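PDB 4OVY: haloacid dehalogenase domain protein hydrolase from Planctomyces limnophilus, which is probably a metal-dependent hydrolase, perhaps a phosphatase, of the haloacid dehalogenase superfamily, and binds a calcium ion. Local coordinates for residues M110-F115 with P199-L204; H128-R133 with R264-D269; A214-G219 with D236-M241. All coordinates share one frame; numbering follows the deposited sequence.

Contact 1 (M110-F115 with P199-L204); sequences MTDDEF and PVLVRL
Met110, a selenomethionine here, and Asp112 are tied to the strand by two backbone hydrogen bonds that flank a single beta bridge between Thr111 and Val202. Arg203 N donates to Met110 O at 2.9 Å and nearly straight (172°), and Asp112 N donates to Leu201 O. The start of helix 112-125 thereby docks on strand 198-204, which forms an antiparallel hairpin with strand 183-195.

Thr111 is the N-cap of that helix. With OG1 set between backbone N and carbonyl carbon (chi1 67°), it accepts from Glu114 N at 3.0 Å; Thr111 N in turn donates to Glu114 OE1, arriving from above the carboxylate plane: a capping box. Threonine suits the place because its methyl is left to the strand, Thr111 CG2 lying 3.8 Å from Val200 CB.

The largest buried area belongs to Arg203. Its chain bends at CG-CD and lays the guanidinium flat on Phe115, planes 17° apart and centres of the two groups 4.1 Å apart, with NH1 over the middle of the ring, a cation-pi stack. Arg203 CD also rests beside Met110 CG at 4.0 Å, and Arg203 NE is held by His107 O.

The Asp112 carboxylate adds a water bridge: water 1 donates to Asp112 OD1 (2.6 Å) and accepts from Leu201 N in a longer bond. Asp112 OD2 makes a salt bridge to Arg221 of the second subunit.

The arginine charge is thus probably eased by a pi cloud and a carbonyl dipole, whereas the aspartate charge is matched across the dimer interface.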
loop_
_atom_site.group_PDB
_atom_site.type_symbol
_atom_site.label_atom_id
_atom_site.label_comp_id
_atom_site.label_asym_id
_atom_site.label_seq_id
_atom_site.Cartn_x
_atom_site.Cartn_y
_atom_site.Cartn_z
HETATM N N MSE A 110 18.949 7.627 9.692
HETATM C CA MSE A 110 18.103 7.600 10.887
HETATM C C MSE A 110 16.966 6.641 10.660
HETATM O O MSE A 110 16.673 6.267 9.520
HETATM C CB MSE A 110 17.617 9.009 11.241
HETATM C CG MSE A 110 16.521 9.547 10.332
HETATM SE SE MSE A 110 15.857 11.289 10.984
HETATM C CE MSE A 110 17.572 12.267 10.919
ATOM N N THR A 111 16.316 6.232 11.743
ATOM C CA THR A 111 15.195 5.310 11.639
ATOM C C THR A 111 13.926 6.029 11.222
ATOM O O THR A 111 13.830 7.257 11.312
ATOM C CB THR A 111 14.912 4.567 12.957
ATOM O OG1 THR A 111 14.453 5.495 13.939
ATOM C CG2 THR A 111 16.165 3.853 13.467
ATOM N N ASP A 112 12.949 5.242 10.779
ATOM C CA ASP A 112 11.602 5.745 10.494
ATOM C C ASP A 112 10.995 6.477 11.698
ATOM O O ASP A 112 10.435 7.560 11.551
ATOM C CB ASP A 112 10.674 4.611 10.014
ATOM C CG ASP A 112 10.570 3.435 11.003
ATOM O OD1 ASP A 112 11.466 3.219 11.848
ATOM O OD2 ASP A 112 9.569 2.702 10.918
ATOM N N ASP A 113 11.140 5.904 12.887
ATOM C CA ASP A 113 10.610 6.526 14.098
ATOM C C ASP A 113 11.311 7.844 14.435
ATOM O O ASP A 113 10.673 8.788 14.903
ATOM C CB ASP A 113 10.704 5.558 15.283
ATOM C CG ASP A 113 9.684 4.432 15.212
ATOM O OD1 ASP A 113 8.767 4.461 14.363
ATOM O OD2 ASP A 113 9.797 3.500 16.025
ATOM N N GLU A 114 12.619 7.913 14.200
ATOM C CA GLU A 114 13.364 9.147 14.436
ATOM C C GLU A 114 12.862 10.256 13.506
ATOM O O GLU A 114 12.626 11.393 13.944
ATOM C CB GLU A 114 14.875 8.895 14.286
ATOM C CG GLU A 114 15.433 8.137 15.489
ATOM C CD GLU A 114 16.818 7.534 15.313
ATOM O OE1 GLU A 114 17.354 7.444 14.186
ATOM O OE2 GLU A 114 17.374 7.116 16.346
ATOM N N PHE A 115 12.656 9.912 12.236
ATOM C CA PHE A 115 12.148 10.873 11.267
ATOM C C PHE A 115 10.732 11.337 11.642
ATOM O O PHE A 115 10.436 12.524 11.579
ATOM C CB PHE A 115 12.162 10.286 9.857
ATOM C CG PHE A 115 11.752 11.266 8.802
ATOM C CD1 PHE A 115 12.609 12.290 8.425
ATOM C CD2 PHE A 115 10.503 11.185 8.205
ATOM C CE1 PHE A 115 12.231 13.216 7.458
ATOM C CE2 PHE A 115 10.121 12.100 7.241
ATOM C CZ PHE A 115 10.986 13.118 6.868
ATOM N N PRO A 199 14.479 -4.216 16.540
ATOM C CA PRO A 199 14.261 -4.165 15.089
ATOM C C PRO A 199 13.778 -2.794 14.613
ATOM O O PRO A 199 12.814 -2.246 15.160
ATOM C CB PRO A 199 13.184 -5.236 14.852
ATOM C CG PRO A 199 13.209 -6.101 16.068
ATOM C CD PRO A 199 13.581 -5.185 17.190
ATOM N N VAL A 200 14.448 -2.248 13.604
ATOM C CA VAL A 200 14.123 -0.925 13.081
ATOM C C VAL A 200 14.203 -0.906 11.560
ATOM O O VAL A 200 14.830 -1.779 10.945
ATOM C CB VAL A 200 15.069 0.171 13.622
ATOM C CG1 VAL A 200 15.040 0.228 15.145
ATOM C CG2 VAL A 200 16.496 -0.029 13.119
ATOM N N LEU A 201 13.557 0.089 10.964
ATOM C CA LEU A 201 13.753 0.409 9.554
ATOM C C LEU A 201 14.547 1.699 9.484
ATOM O O LEU A 201 14.191 2.690 10.136
ATOM C CB LEU A 201 12.430 0.586 8.811
ATOM C CG LEU A 201 11.648 -0.665 8.381
ATOM C CD1 LEU A 201 12.521 -1.683 7.647
ATOM C CD2 LEU A 201 10.956 -1.315 9.560
ATOM N N VAL A 202 15.607 1.676 8.677
ATOM C CA VAL A 202 16.532 2.791 8.529
ATOM C C VAL A 202 16.365 3.407 7.144
ATOM O O VAL A 202 16.306 2.692 6.140
ATOM C CB VAL A 202 17.989 2.309 8.708
ATOM C CG1 VAL A 202 18.978 3.444 8.477
ATOM C CG2 VAL A 202 18.165 1.723 10.097
ATOM N N ARG A 203 16.309 4.734 7.102
ATOM C CA ARG A 203 16.197 5.475 5.850
ATOM C C ARG A 203 17.524 5.480 5.081
ATOM O O ARG A 203 18.586 5.758 5.644
ATOM C CB ARG A 203 15.771 6.911 6.130
ATOM C CG ARG A 203 14.406 7.056 6.791
ATOM C CD ARG A 203 14.182 8.488 7.242
ATOM N NE ARG A 203 14.450 9.420 6.154
ATOM C CZ ARG A 203 13.556 9.859 5.272
ATOM N NH1 ARG A 203 12.277 9.495 5.338
ATOM N NH2 ARG A 203 13.953 10.695 4.314
ATOM N N LEU A 204 17.452 5.177 3.792
ATOM C CA LEU A 204 18.615 5.193 2.914
ATOM C C LEU A 204 18.671 6.477 2.086
ATOM O O LEU A 204 17.668 7.177 1.927
ATOM C CB LEU A 204 18.582 3.983 1.988
ATOM C CG LEU A 204 18.508 2.614 2.672
ATOM C CD1 LEU A 204 18.490 1.519 1.618
ATOM C CD2 LEU A 204 19.672 2.422 3.636
HETATM O O HOH W 1 11.745 1.242 13.438
#

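Contact 2 (H128-R133 with R264-D269); sequences HPKFHR and REFAYD
Phe266 pushes the far end of its ring in among His128, Lys130 and Phe131, and no hydrogen bond crosses this contact. The aliphatic part of Lys130 comes nearest, with Lys130 CD 3.5 Å from Phe266 CZ. Lysine suits the place because its methylenes pack on the ring while NZ stays at the surface, too far from the ring for more than a weak cation-pi attraction; CG anti to the backbone N (chi1 -173°) sends the chain that way.

Phe131 and Phe266 run antiparallel past one another and meet near their ends, Phe131 CE2 lying 3.9 Å from Phe266 CE1. His128 touches with its edge, His128 CE1 lying 4.0 Å from Phe266 CZ near the planes of both rings. The imidazole is gripped from several sides: Phe131 CD2 and Pro129 CD cover opposite faces, ND1 accepts from Lys130 N at 3.1 Å and weakly from Phe131 N, and NE2 is bound to Gln51 O.

On the other segment, Glu265 OE2 takes Phe266 N from above its carboxylate plane at 2.9 Å, which steadies the backbone beneath the aromatic ring. Tyr140 and His259 hold the same carboxylate.

The contact joins the turn between helices 112-125 and 141-152 to the chain just ahead of strand 267-268, which pairs antiparallel with strand 253-260 of the central sheet; Phe302, close to the C-terminus, meets the ring of Phe131.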
loop_
_atom_site.group_PDB
_atom_site.type_symbol
_atom_site.label_atom_id
_atom_site.label_comp_id
_atom_site.label_asym_id
_atom_site.label_seq_id
_atom_site.Cartn_x
_atom_site.Cartn_y
_atom_site.Cartn_z
ATOM N N HIS A 128 2.061 28.892 9.783
ATOM C CA HIS A 128 1.923 29.514 8.492
ATOM C C HIS A 128 2.240 31.007 8.649
ATOM O O HIS A 128 1.766 31.642 9.603
ATOM C CB HIS A 128 0.511 29.293 7.949
ATOM C CG HIS A 128 0.392 29.569 6.490
ATOM N ND1 HIS A 128 0.356 30.846 5.984
ATOM C CD2 HIS A 128 0.333 28.738 5.423
ATOM C CE1 HIS A 128 0.267 30.796 4.666
ATOM N NE2 HIS A 128 0.258 29.526 4.301
ATOM N N PRO A 129 3.055 31.567 7.732
ATOM C CA PRO A 129 3.469 32.977 7.856
ATOM C C PRO A 129 2.329 33.987 7.690
ATOM O O PRO A 129 2.421 35.097 8.196
ATOM C CB PRO A 129 4.493 33.147 6.726
ATOM C CG PRO A 129 4.169 32.076 5.749
ATOM C CD PRO A 129 3.661 30.918 6.555
ATOM N N LYS A 130 1.294 33.607 6.949
ATOM C CA LYS A 130 0.088 34.413 6.787
ATOM C C LYS A 130 -0.933 34.175 7.900
ATOM O O LYS A 130 -1.350 35.114 8.561
ATOM C CB LYS A 130 -0.556 34.103 5.436
ATOM C CG LYS A 130 -1.724 34.992 5.048
ATOM C CD LYS A 130 -2.245 34.582 3.681
ATOM C CE LYS A 130 -3.650 35.080 3.429
ATOM N NZ LYS A 130 -3.674 36.506 3.004
ATOM N N PHE A 131 -1.345 32.928 8.094
ATOM C CA PHE A 131 -2.456 32.621 9.003
ATOM C C PHE A 131 -2.026 32.541 10.472
ATOM O O PHE A 131 -2.866 32.626 11.361
ATOM C CB PHE A 131 -3.186 31.339 8.552
ATOM C CG PHE A 131 -3.673 31.401 7.130
ATOM C CD1 PHE A 131 -4.693 32.271 6.774
ATOM C CD2 PHE A 131 -3.091 30.616 6.140
ATOM C CE1 PHE A 131 -5.133 32.357 5.465
ATOM C CE2 PHE A 131 -3.525 30.694 4.827
ATOM C CZ PHE A 131 -4.551 31.563 4.487
ATOM N N HIS A 132 -0.725 32.402 10.722
ATOM C CA HIS A 132 -0.184 32.303 12.087
ATOM C C HIS A 132 -0.869 31.213 12.934
ATOM O O HIS A 132 -1.096 31.368 14.142
ATOM C CB HIS A 132 -0.204 33.672 12.782
ATOM C CG HIS A 132 0.791 34.645 12.224
ATOM N ND1 HIS A 132 0.724 35.998 12.463
ATOM C CD2 HIS A 132 1.870 34.459 11.428
ATOM C CE1 HIS A 132 1.728 36.603 11.852
ATOM N NE2 HIS A 132 2.437 35.691 11.216
ATOM N N ARG A 133 -1.173 30.106 12.267
ATOM C CA ARG A 133 -1.708 28.899 12.883
ATOM C C ARG A 133 -0.830 27.747 12.397
ATOM O O ARG A 133 -0.131 27.894 11.384
ATOM C CB ARG A 133 -3.140 28.648 12.416
ATOM C CG ARG A 133 -4.124 29.756 12.754
ATOM C CD ARG A 133 -5.434 29.582 11.999
ATOM N NE ARG A 133 -6.213 28.443 12.487
ATOM C CZ ARG A 133 -7.446 28.132 12.078
ATOM N NH1 ARG A 133 -8.064 28.867 11.157
ATOM N NH2 ARG A 133 -8.071 27.080 12.599
ATOM N N ARG A 264 -9.767 35.130 1.097
ATOM C CA ARG A 264 -9.812 34.139 2.183
ATOM C C ARG A 264 -8.683 33.097 2.100
ATOM O O ARG A 264 -8.370 32.432 3.093
ATOM C CB ARG A 264 -11.176 33.453 2.200
ATOM C CG ARG A 264 -12.346 34.406 2.404
ATOM C CD ARG A 264 -13.687 33.685 2.489
ATOM N NE ARG A 264 -13.976 32.942 1.267
ATOM C CZ ARG A 264 -14.926 32.014 1.131
ATOM N NH1 ARG A 264 -15.724 31.689 2.141
ATOM N NH2 ARG A 264 -15.076 31.396 -0.030
ATOM N N GLU A 265 -8.072 32.942 0.929
ATOM C CA GLU A 265 -7.002 31.956 0.761
ATOM C C GLU A 265 -5.976 32.542 -0.205
ATOM O O GLU A 265 -5.435 33.616 0.074
ATOM C CB GLU A 265 -7.578 30.591 0.320
ATOM C CG GLU A 265 -6.718 29.372 0.686
ATOM C CD GLU A 265 -5.990 28.717 -0.488
ATOM O OE1 GLU A 265 -5.152 27.819 -0.240
ATOM O OE2 GLU A 265 -6.260 29.067 -1.656
ATOM N N PHE A 266 -5.715 31.875 -1.327
ATOM C CA PHE A 266 -4.812 32.396 -2.348
ATOM C C PHE A 266 -5.444 32.209 -3.706
ATOM O O PHE A 266 -6.172 31.240 -3.918
ATOM C CB PHE A 266 -3.493 31.642 -2.314
ATOM C CG PHE A 266 -2.707 31.866 -1.065
ATOM C CD1 PHE A 266 -2.894 31.057 0.041
ATOM C CD2 PHE A 266 -1.773 32.891 -0.999
ATOM C CE1 PHE A 266 -2.166 31.268 1.203
ATOM C CE2 PHE A 266 -1.044 33.108 0.157
ATOM C CZ PHE A 266 -1.242 32.292 1.259
ATOM N N ALA A 267 -5.172 33.138 -4.622
ATOM C CA ALA A 267 -5.664 33.021 -5.989
ATOM C C ALA A 267 -4.480 32.732 -6.892
ATOM O O ALA A 267 -3.523 33.507 -6.935
ATOM C CB ALA A 267 -6.378 34.286 -6.424
ATOM N N TYR A 268 -4.533 31.599 -7.581
ATOM C CA TYR A 268 -3.475 31.199 -8.502
ATOM C C TYR A 268 -3.936 30.072 -9.410
ATOM O O TYR A 268 -4.789 29.287 -9.031
ATOM C CB TYR A 268 -2.229 30.737 -7.744
ATOM C CG TYR A 268 -2.428 29.536 -6.826
ATOM C CD1 TYR A 268 -2.856 29.705 -5.521
ATOM C CD2 TYR A 268 -2.154 28.239 -7.269
ATOM C CE1 TYR A 268 -3.027 28.620 -4.676
ATOM C CE2 TYR A 268 -2.322 27.141 -6.436
ATOM C CZ TYR A 268 -2.750 27.338 -5.137
ATOM O OH TYR A 268 -2.913 26.265 -4.306
ATOM N N ASP A 269 -3.369 29.997 -10.606
ATOM C CA ASP A 269 -3.528 28.821 -11.448
ATOM C C ASP A 269 -2.360 28.658 -12.431
ATOM O O ASP A 269 -1.393 27.944 -12.126
ATOM C CB ASP A 269 -4.918 28.741 -12.139
ATOM C CG ASP A 269 -5.415 30.070 -12.705
ATOM O OD1 ASP A 269 -4.648 30.826 -13.342
ATOM O OD2 ASP A 269 -6.626 30.338 -12.554
#

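Contact 3 (A214-G219 with D236-M241); sequences AGKPVG and DGDYEM
This is a packing of two helix beginnings with a salt bridge reaching beyond it: the start of helix 215-223 lies against the 3-10 turn and first residues of helix 239-246, beside the metal site of the haloacid dehalogenase domain.

Pro217 packs its ring on the Glu240 backbone and CB, Pro217 CG lying 3.6 Å from Glu240 O and 3.7 Å from Glu240 CB; a proline, which needs no amide partner, fits well in the first turn of a helix. Glu240 bends at its CB-CG bond so that its carboxylate turns over the backbone of Ala214, Glu240 CD approaching Ala214 N to 3.4 Å without a hydrogen bond. Deeper in, Lys216 CB meets CB of Met241, a selenomethionine here, at 4.0 Å. Tyr192 of the second subunit packs on both Pro217 and Glu240.

From this base Lys216 stretches out, extended beyond CG, passing Gly237 O with its CD at 3.9 Å. Lys216 NZ then donates to Asp238 OD1 at 2.8 Å, a salt bridge with the nitrogen almost in line with the CG-OD1 bond. Asp42 OD1 and Val160 O bind the same amino group. Asn234 N and Ser235 N both bond Asp238 OD2, which probably fixes the carboxylate's rotation and turns OD1 to the lysine. A methionine in place of Lys216 would probably leave Asp238 OD1 and Asp42 OD1 without their shared cationic partner, and Val160 O without its donor.

Lys216 is consistent with the motif III lysine of the superfamily, thought to balance negative charge around the catalytic aspartate and the phosphoryl group. Asp42, Asp44 and Asn234 bind the calcium; Asp238, about 4 Å from the ion, does not in this chain but is a calcium ligand in a structure of this protein. One amino group is thus shared by two carboxylates and probably offsets their repulsion beside the metal.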
loop_
_atom_site.group_PDB
_atom_site.type_symbol
_atom_site.label_atom_id
_atom_site.label_comp_id
_atom_site.label_asym_id
_atom_site.label_seq_id
_atom_site.Cartn_x
_atom_site.Cartn_y
_atom_site.Cartn_z
ATOM N N ALA A 214 2.468 11.137 -14.090
ATOM C CA ALA A 214 2.130 9.777 -14.506
ATOM C C ALA A 214 2.520 8.725 -13.465
ATOM O O ALA A 214 2.142 7.561 -13.597
ATOM C CB ALA A 214 2.754 9.452 -15.864
ATOM N N GLY A 215 3.274 9.128 -12.442
ATOM C CA GLY A 215 3.526 8.277 -11.301
ATOM C C GLY A 215 2.283 7.988 -10.469
ATOM O O GLY A 215 2.229 6.957 -9.806
ATOM N N LYS A 216 1.287 8.876 -10.485
ATOM C CA LYS A 216 0.131 8.691 -9.589
ATOM C C LYS A 216 -0.704 7.450 -9.924
ATOM O O LYS A 216 -1.018 6.668 -9.023
ATOM C CB LYS A 216 -0.719 9.967 -9.466
ATOM C CG LYS A 216 -0.000 11.082 -8.715
ATOM C CD LYS A 216 -0.924 12.186 -8.211
ATOM C CE LYS A 216 -0.134 13.223 -7.421
ATOM N NZ LYS A 216 -1.013 14.141 -6.653
ATOM N N PRO A 217 -1.037 7.231 -11.209
ATOM C CA PRO A 217 -1.736 5.979 -11.526
ATOM C C PRO A 217 -0.908 4.733 -11.203
ATOM O O PRO A 217 -1.461 3.703 -10.829
ATOM C CB PRO A 217 -2.020 6.097 -13.024
ATOM C CG PRO A 217 -2.012 7.557 -13.301
ATOM C CD PRO A 217 -1.010 8.157 -12.353
ATOM N N VAL A 218 0.411 4.832 -11.326
ATOM C CA VAL A 218 1.288 3.724 -10.968
ATOM C C VAL A 218 1.243 3.471 -9.453
ATOM O O VAL A 218 1.116 2.329 -9.010
ATOM C CB VAL A 218 2.737 3.979 -11.432
ATOM C CG1 VAL A 218 3.675 2.917 -10.892
ATOM C CG2 VAL A 218 2.807 4.013 -12.954
ATOM N N GLY A 219 1.346 4.530 -8.659
ATOM C CA GLY A 219 1.301 4.378 -7.202
ATOM C C GLY A 219 -0.040 3.807 -6.759
ATOM O O GLY A 219 -0.108 2.905 -5.920
ATOM N N ASP A 236 -1.800 20.450 -12.422
ATOM C CA ASP A 236 -1.473 19.648 -13.591
ATOM C C ASP A 236 -0.771 18.337 -13.237
ATOM O O ASP A 236 -0.845 17.385 -13.996
ATOM C CB ASP A 236 -0.650 20.464 -14.585
ATOM C CG ASP A 236 -1.484 21.499 -15.323
ATOM O OD1 ASP A 236 -2.720 21.607 -15.076
ATOM O OD2 ASP A 236 -0.901 22.219 -16.163
ATOM N N GLY A 237 -0.107 18.290 -12.081
ATOM C CA GLY A 237 0.436 17.040 -11.551
ATOM C C GLY A 237 -0.601 15.964 -11.237
ATOM O O GLY A 237 -0.243 14.803 -11.067
ATOM N N ASP A 238 -1.878 16.352 -11.174
ATOM C CA ASP A 238 -2.995 15.430 -10.953
ATOM C C ASP A 238 -3.681 14.947 -12.235
ATOM O O ASP A 238 -4.630 14.156 -12.167
ATOM C CB ASP A 238 -4.047 16.113 -10.064
ATOM C CG ASP A 238 -3.525 16.407 -8.681
ATOM O OD1 ASP A 238 -2.988 15.471 -8.056
ATOM O OD2 ASP A 238 -3.654 17.561 -8.219
ATOM N N TYR A 239 -3.196 15.394 -13.393
ATOM C CA TYR A 239 -3.859 15.118 -14.676
ATOM C C TYR A 239 -4.034 13.622 -14.920
ATOM O O TYR A 239 -5.129 13.173 -15.220
ATOM C CB TYR A 239 -3.080 15.744 -15.846
ATOM C CG TYR A 239 -3.838 15.806 -17.164
ATOM C CD1 TYR A 239 -4.075 14.656 -17.910
ATOM C CD2 TYR A 239 -4.284 17.019 -17.681
ATOM C CE1 TYR A 239 -4.756 14.704 -19.117
ATOM C CE2 TYR A 239 -4.961 17.077 -18.894
ATOM C CZ TYR A 239 -5.198 15.913 -19.602
ATOM O OH TYR A 239 -5.869 15.942 -20.806
ATOM N N GLU A 240 -2.951 12.856 -14.802
ATOM C CA GLU A 240 -3.014 11.419 -15.052
ATOM C C GLU A 240 -3.889 10.678 -14.037
ATOM O O GLU A 240 -4.612 9.761 -14.411
ATOM C CB GLU A 240 -1.614 10.804 -15.125
ATOM C CG GLU A 240 -0.819 11.227 -16.363
ATOM C CD GLU A 240 0.076 12.438 -16.149
ATOM O OE1 GLU A 240 -0.146 13.225 -15.190
ATOM O OE2 GLU A 240 1.013 12.603 -16.966
HETATM N N MSE A 241 -3.846 11.081 -12.768
HETATM C CA MSE A 241 -4.725 10.473 -11.761
HETATM C C MSE A 241 -6.186 10.662 -12.148
HETATM O O MSE A 241 -6.961 9.709 -12.129
HETATM C CB MSE A 241 -4.451 11.022 -10.361
HETATM C CG MSE A 241 -5.489 10.496 -9.370
HETATM SE SE MSE A 241 -5.158 11.174 -7.552
HETATM C CE MSE A 241 -5.648 13.068 -7.817
#

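Contact 3 lies at the metal site, with the Asp238 side chain about 3 Å from that of Asp42. Contact 2 is more remote: its Glu265 side chain is about 11 Å from the calcium ion, although contacts 2 and 3 come within about 7 Å at their nearest atoms, on opposite sides of the chain's centre. Contact 1 lies away from the metal site; its centre is about 28 Å from that of contact 3 and about 33 Å from that of contact 2. Dimerisation brings contacts 1 and 3 together: Leu201 of contact 1 in the second subunit packs on Val218 of contact 3. Along the chain, contact 3 is nested inside the loop closed by contact 2, whereas contacts 1 and 2 cross.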